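Local atomic coordinates of Glyoxalase/bleomycin resistance protein/dioxygenase (PDB entry 3KOL), a protein that binds a cobalt ion in a metal site shared between two subunits and is probably a glyoxalase or dioxygenase of the vicinal oxygen chelate superfamily. Residues A112-H125 / V136-I148. Residues are numbered along the deposited sequence; the frame is centred on the assembly and turned at random.
Sequences AVTVIGENKIAIAH and VYFYDPDGFMIEI. With CO (cobalt (II) ion), chain C.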
ATOM      1  N   ALA A 112      -1.781 -16.066  14.025  1.00 14.26           N
ATOM      2  CA  ALA A 112      -2.188 -15.561  12.717  1.00 14.53           C
ATOM      3  C   ALA A 112      -2.195 -16.687  11.690  1.00 14.87           C
ATOM      4  O   ALA A 112      -3.129 -16.813  10.896  1.00 14.04           O
ATOM      5  CB  ALA A 112      -1.244 -14.444  12.263  1.00 14.72           C
ATOM      6  N   VAL A 113      -1.154 -17.511  11.708  1.00 14.77           N
ATOM      7  CA  VAL A 113      -1.068 -18.631  10.773  1.00 14.22           C
ATOM      8  C   VAL A 113      -2.248 -19.577  11.021  1.00 13.01           C
ATOM      9  O   VAL A 113      -2.876 -20.063  10.080  1.00 13.48           O
ATOM     10  CB  VAL A 113       0.274 -19.399  10.946  1.00 14.57           C
ATOM     11  CG1 VAL A 113       0.276 -20.660  10.115  1.00 14.93           C
ATOM     12  CG2 VAL A 113       1.434 -18.504  10.533  1.00 15.69           C
ATOM     13  N   THR A 114      -2.552 -19.820  12.291  1.00 14.18           N
ATOM     14  CA  THR A 114      -3.658 -20.706  12.652  1.00 14.93           C
ATOM     15  C   THR A 114      -4.996 -20.098  12.214  1.00 15.14           C
ATOM     16  O   THR A 114      -5.882 -20.806  11.743  1.00 16.54           O
ATOM     17  CB  THR A 114      -3.671 -20.968  14.175  1.00 17.79           C
ATOM     18  OG1 THR A 114      -2.419 -21.558  14.562  1.00 20.31           O
ATOM     19  CG2 THR A 114      -4.806 -21.908  14.549  1.00 18.22           C
ATOM     20  N   VAL A 115      -5.136 -18.784  12.368  1.00 14.11           N
ATOM     21  CA  VAL A 115      -6.361 -18.087  11.966  1.00 13.37           C
ATOM     22  C   VAL A 115      -6.580 -18.267  10.469  1.00 14.50           C
ATOM     23  O   VAL A 115      -7.687 -18.557  10.023  1.00 12.87           O
ATOM     24  CB  VAL A 115      -6.268 -16.578  12.307  1.00 14.13           C
ATOM     25  CG1 VAL A 115      -7.336 -15.787  11.548  1.00 13.09           C
ATOM     26  CG2 VAL A 115      -6.436 -16.392  13.810  1.00 13.02           C
ATOM     27  N   ILE A 116      -5.515 -18.096   9.690  1.00 16.35           N
ATOM     28  CA  ILE A 116      -5.599 -18.258   8.242  1.00 17.98           C
ATOM     29  C   ILE A 116      -6.068 -19.675   7.907  1.00 17.84           C
ATOM     30  O   ILE A 116      -6.891 -19.879   7.009  1.00 17.28           O
ATOM     31  CB  ILE A 116      -4.226 -18.015   7.585  1.00 18.95           C
ATOM     32  CG1 ILE A 116      -3.832 -16.543   7.750  1.00 23.04           C
ATOM     33  CG2 ILE A 116      -4.267 -18.418   6.117  1.00 19.30           C
ATOM     34  CD1 ILE A 116      -2.390 -16.248   7.367  1.00 25.34           C
ATOM     35  N   GLY A 117      -5.537 -20.647   8.640  1.00 18.95           N
ATOM     36  CA  GLY A 117      -5.906 -22.035   8.416  1.00 19.31           C
ATOM     37  C   GLY A 117      -7.345 -22.343   8.796  1.00 19.60           C
ATOM     38  O   GLY A 117      -8.075 -22.966   8.025  1.00 19.44           O
ATOM     39  N   GLU A 118      -7.762 -21.914   9.983  1.00 19.28           N
ATOM     40  CA  GLU A 118      -9.125 -22.175  10.431  1.00 19.70           C
ATOM     41  C   GLU A 118     -10.165 -21.525   9.530  1.00 20.14           C
ATOM     42  O   GLU A 118     -11.302 -21.998   9.443  1.00 20.31           O
ATOM     43  CB  GLU A 118      -9.319 -21.702  11.872  1.00 20.16           C
ATOM     44  CG  GLU A 118      -8.783 -22.683  12.897  1.00 24.00           C
ATOM     45  CD  GLU A 118      -9.069 -22.268  14.321  1.00 26.69           C
ATOM     46  OE1 GLU A 118     -10.201 -21.815  14.595  1.00 25.40           O
ATOM     47  OE2 GLU A 118      -8.167 -22.411  15.172  1.00 29.49           O
ATOM     48  N   ASN A 119      -9.780 -20.448   8.852  1.00 17.08           N
ATOM     49  CA  ASN A 119     -10.698 -19.754   7.956  1.00 17.44           C
ATOM     50  C   ASN A 119     -10.530 -20.208   6.513  1.00 18.86           C
ATOM     51  O   ASN A 119     -11.026 -19.577   5.578  1.00 17.05           O
ATOM     52  CB  ASN A 119     -10.502 -18.244   8.082  1.00 15.10           C
ATOM     53  CG  ASN A 119     -11.180 -17.685   9.314  1.00 15.59           C
ATOM     54  OD1 ASN A 119     -12.395 -17.470   9.320  1.00 16.12           O
ATOM     55  ND2 ASN A 119     -10.411 -17.480  10.373  1.00 14.17           N
ATOM     56  N   LYS A 120      -9.817 -21.316   6.353  1.00 22.18           N
ATOM     57  CA  LYS A 120      -9.573 -21.920   5.053  1.00 24.28           C
ATOM     58  C   LYS A 120      -9.060 -20.970   3.979  1.00 25.23           C
ATOM     59  O   LYS A 120      -9.490 -21.017   2.824  1.00 25.54           O
ATOM     60  CB  LYS A 120     -10.842 -22.637   4.579  1.00 27.00           C
ATOM     61  CG  LYS A 120     -11.304 -23.721   5.546  1.00 32.19           C
ATOM     62  CD  LYS A 120     -12.495 -24.501   5.006  1.00 35.97           C
ATOM     63  CE  LYS A 120     -12.914 -25.597   5.972  1.00 38.55           C
ATOM     64  NZ  LYS A 120     -13.311 -25.052   7.301  1.00 39.12           N
ATOM     65  N   ILE A 121      -8.135 -20.100   4.368  1.00 24.61           N
ATOM     66  CA  ILE A 121      -7.532 -19.175   3.420  1.00 25.14           C
ATOM     67  C   ILE A 121      -6.249 -19.856   2.936  1.00 26.22           C
ATOM     68  O   ILE A 121      -5.389 -20.222   3.739  1.00 27.32           O
ATOM     69  CB  ILE A 121      -7.195 -17.821   4.082  1.00 23.03           C
ATOM     70  CG1 ILE A 121      -8.491 -17.080   4.439  1.00 21.86           C
ATOM     71  CG2 ILE A 121      -6.335 -16.983   3.144  1.00 23.44           C
ATOM     72  CD1 ILE A 121      -8.277 -15.788   5.209  1.00 19.91           C
ATOM     73  N   ALA A 122      -6.132 -20.041   1.624  1.00 27.93           N
ATOM     74  CA  ALA A 122      -4.963 -20.698   1.051  1.00 29.97           C
ATOM     75  C   ALA A 122      -3.709 -19.851   1.235  1.00 30.87           C
ATOM     76  O   ALA A 122      -3.733 -18.637   1.044  1.00 31.21           O
ATOM     77  CB  ALA A 122      -5.194 -20.975  -0.433  1.00 31.06           C
ATOM     78  N   ILE A 123      -2.617 -20.501   1.619  1.00 31.61           N
ATOM     79  CA  ILE A 123      -1.355 -19.807   1.823  1.00 30.94           C
ATOM     80  C   ILE A 123      -0.526 -19.863   0.546  1.00 31.41           C
ATOM     81  O   ILE A 123      -0.168 -20.946   0.076  1.00 31.39           O
ATOM     82  CB  ILE A 123      -0.568 -20.435   2.993  1.00 30.93           C
ATOM     83  CG1 ILE A 123      -1.320 -20.185   4.304  1.00 30.05           C
ATOM     84  CG2 ILE A 123       0.839 -19.852   3.057  1.00 30.37           C
ATOM     85  CD1 ILE A 123      -0.644 -20.759   5.529  1.00 31.99           C
ATOM     86  N   ALA A 124      -0.240 -18.688  -0.015  1.00 29.52           N
ATOM     87  CA  ALA A 124       0.543 -18.570  -1.240  1.00 28.52           C
ATOM     88  C   ALA A 124       1.994 -18.965  -1.011  1.00 28.51           C
ATOM     89  O   ALA A 124       2.606 -19.628  -1.845  1.00 28.24           O
ATOM     90  CB  ALA A 124       0.474 -17.148  -1.767  1.00 27.41           C
ATOM     91  N   HIS A 125       2.549 -18.539   0.116  1.00 27.73           N
ATOM     92  CA  HIS A 125       3.928 -18.871   0.448  1.00 27.33           C
ATOM     93  C   HIS A 125       4.143 -18.843   1.954  1.00 25.98           C
ATOM     94  O   HIS A 125       3.539 -18.038   2.664  1.00 23.43           O
ATOM     95  CB  HIS A 125       4.900 -17.900  -0.228  1.00 31.34           C
ATOM     96  CG  HIS A 125       6.338 -18.173   0.088  1.00 35.25           C
ATOM     97  ND1 HIS A 125       6.944 -19.381  -0.187  1.00 37.24           N
ATOM     98  CD2 HIS A 125       7.286 -17.401   0.673  1.00 36.55           C
ATOM     99  CE1 HIS A 125       8.202 -19.342   0.215  1.00 37.56           C
ATOM    100  NE2 HIS A 125       8.436 -18.152   0.741  1.00 37.26           N
ATOM    101  N   VAL A 136       4.267 -14.951   6.300  1.00 13.47           N
ATOM    102  CA  VAL A 136       3.322 -15.827   5.627  1.00 13.52           C
ATOM    103  C   VAL A 136       2.569 -14.961   4.621  1.00 14.98           C
ATOM    104  O   VAL A 136       2.202 -13.821   4.924  1.00 15.51           O
ATOM    105  CB  VAL A 136       2.344 -16.478   6.632  1.00 13.80           C
ATOM    106  CG1 VAL A 136       1.500 -15.416   7.314  1.00 14.38           C
ATOM    107  CG2 VAL A 136       1.461 -17.496   5.918  1.00 14.07           C
ATOM    108  N   TYR A 137       2.367 -15.494   3.420  1.00 14.40           N
ATOM    109  CA  TYR A 137       1.693 -14.772   2.343  1.00 15.76           C
ATOM    110  C   TYR A 137       0.428 -15.483   1.894  1.00 15.53           C
ATOM    111  O   TYR A 137       0.387 -16.711   1.812  1.00 16.12           O
ATOM    112  CB  TYR A 137       2.625 -14.640   1.134  1.00 16.37           C
ATOM    113  CG  TYR A 137       3.960 -14.017   1.444  1.00 19.46           C
ATOM    114  CD1 TYR A 137       4.235 -12.695   1.093  1.00 18.81           C
ATOM    115  CD2 TYR A 137       4.956 -14.751   2.088  1.00 20.33           C
ATOM    116  CE1 TYR A 137       5.471 -12.122   1.377  1.00 22.12           C
ATOM    117  CE2 TYR A 137       6.192 -14.187   2.377  1.00 21.74           C
ATOM    118  CZ  TYR A 137       6.445 -12.877   2.017  1.00 22.03           C
ATOM    119  OH  TYR A 137       7.678 -12.329   2.282  1.00 24.55           O
ATOM    120  N   PHE A 138      -0.595 -14.699   1.582  1.00 14.42           N
ATOM    121  CA  PHE A 138      -1.872 -15.238   1.138  1.00 14.51           C
ATOM    122  C   PHE A 138      -2.610 -14.165   0.347  1.00 14.65           C
ATOM    123  O   PHE A 138      -2.362 -12.974   0.520  1.00 15.39           O
ATOM    124  CB  PHE A 138      -2.694 -15.688   2.351  1.00 12.62           C
ATOM    125  CG  PHE A 138      -2.771 -14.657   3.445  1.00 12.86           C
ATOM    126  CD1 PHE A 138      -3.869 -13.811   3.548  1.00 11.94           C
ATOM    127  CD2 PHE A 138      -1.732 -14.523   4.361  1.00 12.06           C
ATOM    128  CE1 PHE A 138      -3.934 -12.844   4.548  1.00 13.14           C
ATOM    129  CE2 PHE A 138      -1.782 -13.557   5.366  1.00 12.43           C
ATOM    130  CZ  PHE A 138      -2.889 -12.716   5.459  1.00 13.46           C
ATOM    131  N   TYR A 139      -3.511 -14.594  -0.529  1.00 15.14           N
ATOM    132  CA  TYR A 139      -4.283 -13.674  -1.362  1.00 16.39           C
ATOM    133  C   TYR A 139      -5.609 -13.283  -0.723  1.00 16.04           C
ATOM    134  O   TYR A 139      -6.217 -14.081  -0.001  1.00 14.82           O
ATOM    135  CB  TYR A 139      -4.563 -14.321  -2.719  1.00 17.87           C
ATOM    136  CG  TYR A 139      -3.319 -14.644  -3.506  1.00 19.40           C
ATOM    137  CD1 TYR A 139      -2.510 -13.626  -4.007  1.00 21.62           C
ATOM    138  CD2 TYR A 139      -2.938 -15.968  -3.745  1.00 20.91           C
ATOM    139  CE1 TYR A 139      -1.357 -13.912  -4.725  1.00 21.35           C
ATOM    140  CE2 TYR A 139      -1.782 -16.264  -4.464  1.00 20.09           C
ATOM    141  CZ  TYR A 139      -0.998 -15.227  -4.949  1.00 22.00           C
ATOM    142  OH  TYR A 139       0.150 -15.490  -5.656  1.00 21.72           O
ATOM    143  N   ASP A 140      -6.054 -12.053  -0.990  1.00 14.48           N
ATOM    144  CA  ASP A 140      -7.334 -11.580  -0.470  1.00 15.01           C
ATOM    145  C   ASP A 140      -8.388 -12.023  -1.486  1.00 14.95           C
ATOM    146  O   ASP A 140      -8.037 -12.613  -2.511  1.00 14.40           O
ATOM    147  CB  ASP A 140      -7.315 -10.048  -0.256  1.00 14.97           C
ATOM    148  CG  ASP A 140      -7.504  -9.238  -1.540  1.00 15.69           C
ATOM    149  OD1 ASP A 140      -7.530  -9.796  -2.659  1.00 16.51           O
ATOM    150  OD2 ASP A 140      -7.625  -8.000  -1.416  1.00 16.81           O
ATOM    151  N   PRO A 141      -9.684 -11.770  -1.219  1.00 16.77           N
ATOM    152  CA  PRO A 141     -10.759 -12.174  -2.136  1.00 16.67           C
ATOM    153  C   PRO A 141     -10.607 -11.821  -3.615  1.00 18.81           C
ATOM    154  O   PRO A 141     -11.155 -12.514  -4.476  1.00 19.45           O
ATOM    155  CB  PRO A 141     -11.998 -11.524  -1.520  1.00 17.55           C
ATOM    156  CG  PRO A 141     -11.692 -11.571  -0.058  1.00 18.91           C
ATOM    157  CD  PRO A 141     -10.246 -11.117  -0.024  1.00 17.31           C
ATOM    158  N   ASP A 142      -9.872 -10.752  -3.915  1.00 16.98           N
ATOM    159  CA  ASP A 142      -9.688 -10.323  -5.299  1.00 16.71           C
ATOM    160  C   ASP A 142      -8.379 -10.798  -5.912  1.00 15.78           C
ATOM    161  O   ASP A 142      -8.131 -10.582  -7.097  1.00 17.28           O
ATOM    162  CB  ASP A 142      -9.767  -8.797  -5.390  1.00 16.84           C
ATOM    163  CG  ASP A 142     -11.163  -8.274  -5.118  1.00 20.08           C
ATOM    164  OD1 ASP A 142     -12.033  -8.441  -5.997  1.00 19.88           O
ATOM    165  OD2 ASP A 142     -11.394  -7.710  -4.027  1.00 20.42           O
ATOM    166  N   GLY A 143      -7.543 -11.438  -5.107  1.00 13.95           N
ATOM    167  CA  GLY A 143      -6.279 -11.925  -5.622  1.00 14.33           C
ATOM    168  C   GLY A 143      -5.100 -11.029  -5.297  1.00 13.60           C
ATOM    169  O   GLY A 143      -4.011 -11.229  -5.833  1.00 15.22           O
ATOM    170  N   PHE A 144      -5.304 -10.037  -4.434  1.00 13.44           N
ATOM    171  CA  PHE A 144      -4.208  -9.148  -4.044  1.00 13.14           C
ATOM    172  C   PHE A 144      -3.449  -9.823  -2.906  1.00 13.08           C
ATOM    173  O   PHE A 144      -4.045 -10.233  -1.909  1.00 12.04           O
ATOM    174  CB  PHE A 144      -4.739  -7.791  -3.575  1.00 13.24           C
ATOM    175  CG  PHE A 144      -3.658  -6.824  -3.193  1.00 13.20           C
ATOM    176  CD1 PHE A 144      -2.723  -6.407  -4.133  1.00 15.05           C
ATOM    177  CD2 PHE A 144      -3.555  -6.350  -1.889  1.00 11.57           C
ATOM    178  CE1 PHE A 144      -1.696  -5.531  -3.780  1.00 13.72           C
ATOM    179  CE2 PHE A 144      -2.532  -5.473  -1.523  1.00 11.84           C
ATOM    180  CZ  PHE A 144      -1.601  -5.064  -2.469  1.00 13.66           C
HETATM  181  N   MSE A 145      -2.132  -9.928  -3.044  1.00 13.99           N
HETATM  182  CA  MSE A 145      -1.325 -10.604  -2.037  1.00 14.49           C
HETATM  183  C   MSE A 145      -1.069  -9.835  -0.747  1.00 14.28           C
HETATM  184  O   MSE A 145      -0.618  -8.691  -0.766  1.00 11.04           O
HETATM  185  CB  MSE A 145       0.015 -11.031  -2.636  1.00 19.53           C
HETATM  186  CG  MSE A 145       0.892 -11.794  -1.664  1.00 28.47           C
HETATM  187 SE   MSE A 145       2.586 -12.275  -2.451  1.00 42.42          SE
HETATM  188  CE  MSE A 145       2.087 -14.020  -3.129  1.00 40.73           C
ATOM    189  N   ILE A 146      -1.347 -10.492   0.374  1.00 10.24           N
ATOM    190  CA  ILE A 146      -1.145  -9.907   1.695  1.00 10.69           C
ATOM    191  C   ILE A 146      -0.053 -10.680   2.424  1.00 12.04           C
ATOM    192  O   ILE A 146       0.050 -11.898   2.296  1.00 11.23           O
ATOM    193  CB  ILE A 146      -2.431  -9.979   2.552  1.00  9.75           C
ATOM    194  CG1 ILE A 146      -3.560  -9.212   1.863  1.00  9.35           C
ATOM    195  CG2 ILE A 146      -2.166  -9.409   3.954  1.00  9.34           C
ATOM    196  CD1 ILE A 146      -3.256  -7.737   1.662  1.00  9.84           C
ATOM    197  N   GLU A 147       0.778  -9.969   3.170  1.00 10.81           N
ATOM    198  CA  GLU A 147       1.830 -10.614   3.935  1.00 10.68           C
ATOM    199  C   GLU A 147       1.659 -10.239   5.392  1.00 11.95           C
ATOM    200  O   GLU A 147       1.324  -9.105   5.708  1.00 12.29           O
ATOM    201  CB  GLU A 147       3.214 -10.149   3.464  1.00 10.56           C
ATOM    202  CG  GLU A 147       4.370 -10.554   4.392  1.00 13.16           C
ATOM    203  CD  GLU A 147       5.699  -9.949   3.966  1.00 14.23           C
ATOM    204  OE1 GLU A 147       5.754  -9.382   2.858  1.00 14.10           O
ATOM    205  OE2 GLU A 147       6.689 -10.058   4.729  1.00 13.81           O
ATOM    206  N   ILE A 148       1.827 -11.209   6.279  1.00 11.72           N
ATOM    207  CA  ILE A 148       1.788 -10.924   7.706  1.00 11.25           C
ATOM    208  C   ILE A 148       3.192 -11.313   8.139  1.00 11.74           C
ATOM    209  O   ILE A 148       3.648 -12.410   7.836  1.00 13.27           O
ATOM    210  CB  ILE A 148       0.736 -11.771   8.462  1.00 11.14           C
ATOM    211  CG1 ILE A 148      -0.671 -11.262   8.123  1.00 11.57           C
ATOM    212  CG2 ILE A 148       0.987 -11.680   9.973  1.00 12.19           C
ATOM    213  CD1 ILE A 148      -1.807 -12.008   8.846  1.00 11.33           C
TER
HETATM  214 CO    CO C 302       7.243  -8.321   1.771  1.00 15.31          CO
HETATM  215  O   HOH W   1       7.947 -10.005   0.872  1.00 25.40           O
HETATM  216  O   HOH W   2       8.767  -9.050   3.213  1.00 12.12           O
HETATM  217  O   HOH W   3       9.002  -7.592   0.651  1.00 15.30           O
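In this βαβββ module of the vicinal oxygen chelate fold, helix 109-118 packs against the hairpin of strands 123-129 and 134-139, and the two segments meet around F138 and at a classic beta bulge. The extra residue of the bulge puts A124 and H125 together opposite the single residue Y137. Y137 N bonds to H125 O (2.9 Å), while Y137 O receives two weak bonds, from A124 N and H125 N.

On the helix side, I116 CD1 presses to 3.4 Å from F138 CE2, with I116 CG1 over one face of the ring. A chi1 of 49° sets CG of F138 between its backbone N and carbonyl carbon and turns the ring under the helix. I121, whose N-H closes the Schellman motif on I116 O, brings CG2 to 3.9 Å from F138 CB, and I123 CG2 packs 3.8 Å from V136 CG2.

The other face of the sheet carries the metal. A124 CB rests 3.6 Å from Y139 CE2, and the side chains of H125 and Y137 run alongside each other, their rings meeting obliquely with planes at 38°. Y137 OH hydrogen-bonds water 1, a cobalt ligand, while E147 OE1 binds the ion at 2.1 Å; H99 of the same chain, H22 of the second subunit and two more waters fill the other positions. The hairpin thus has an apolar face covered in part by the helix and a mixed one where Y137 touches a metal-bound water from the second shell, consistent with a role in positioning it.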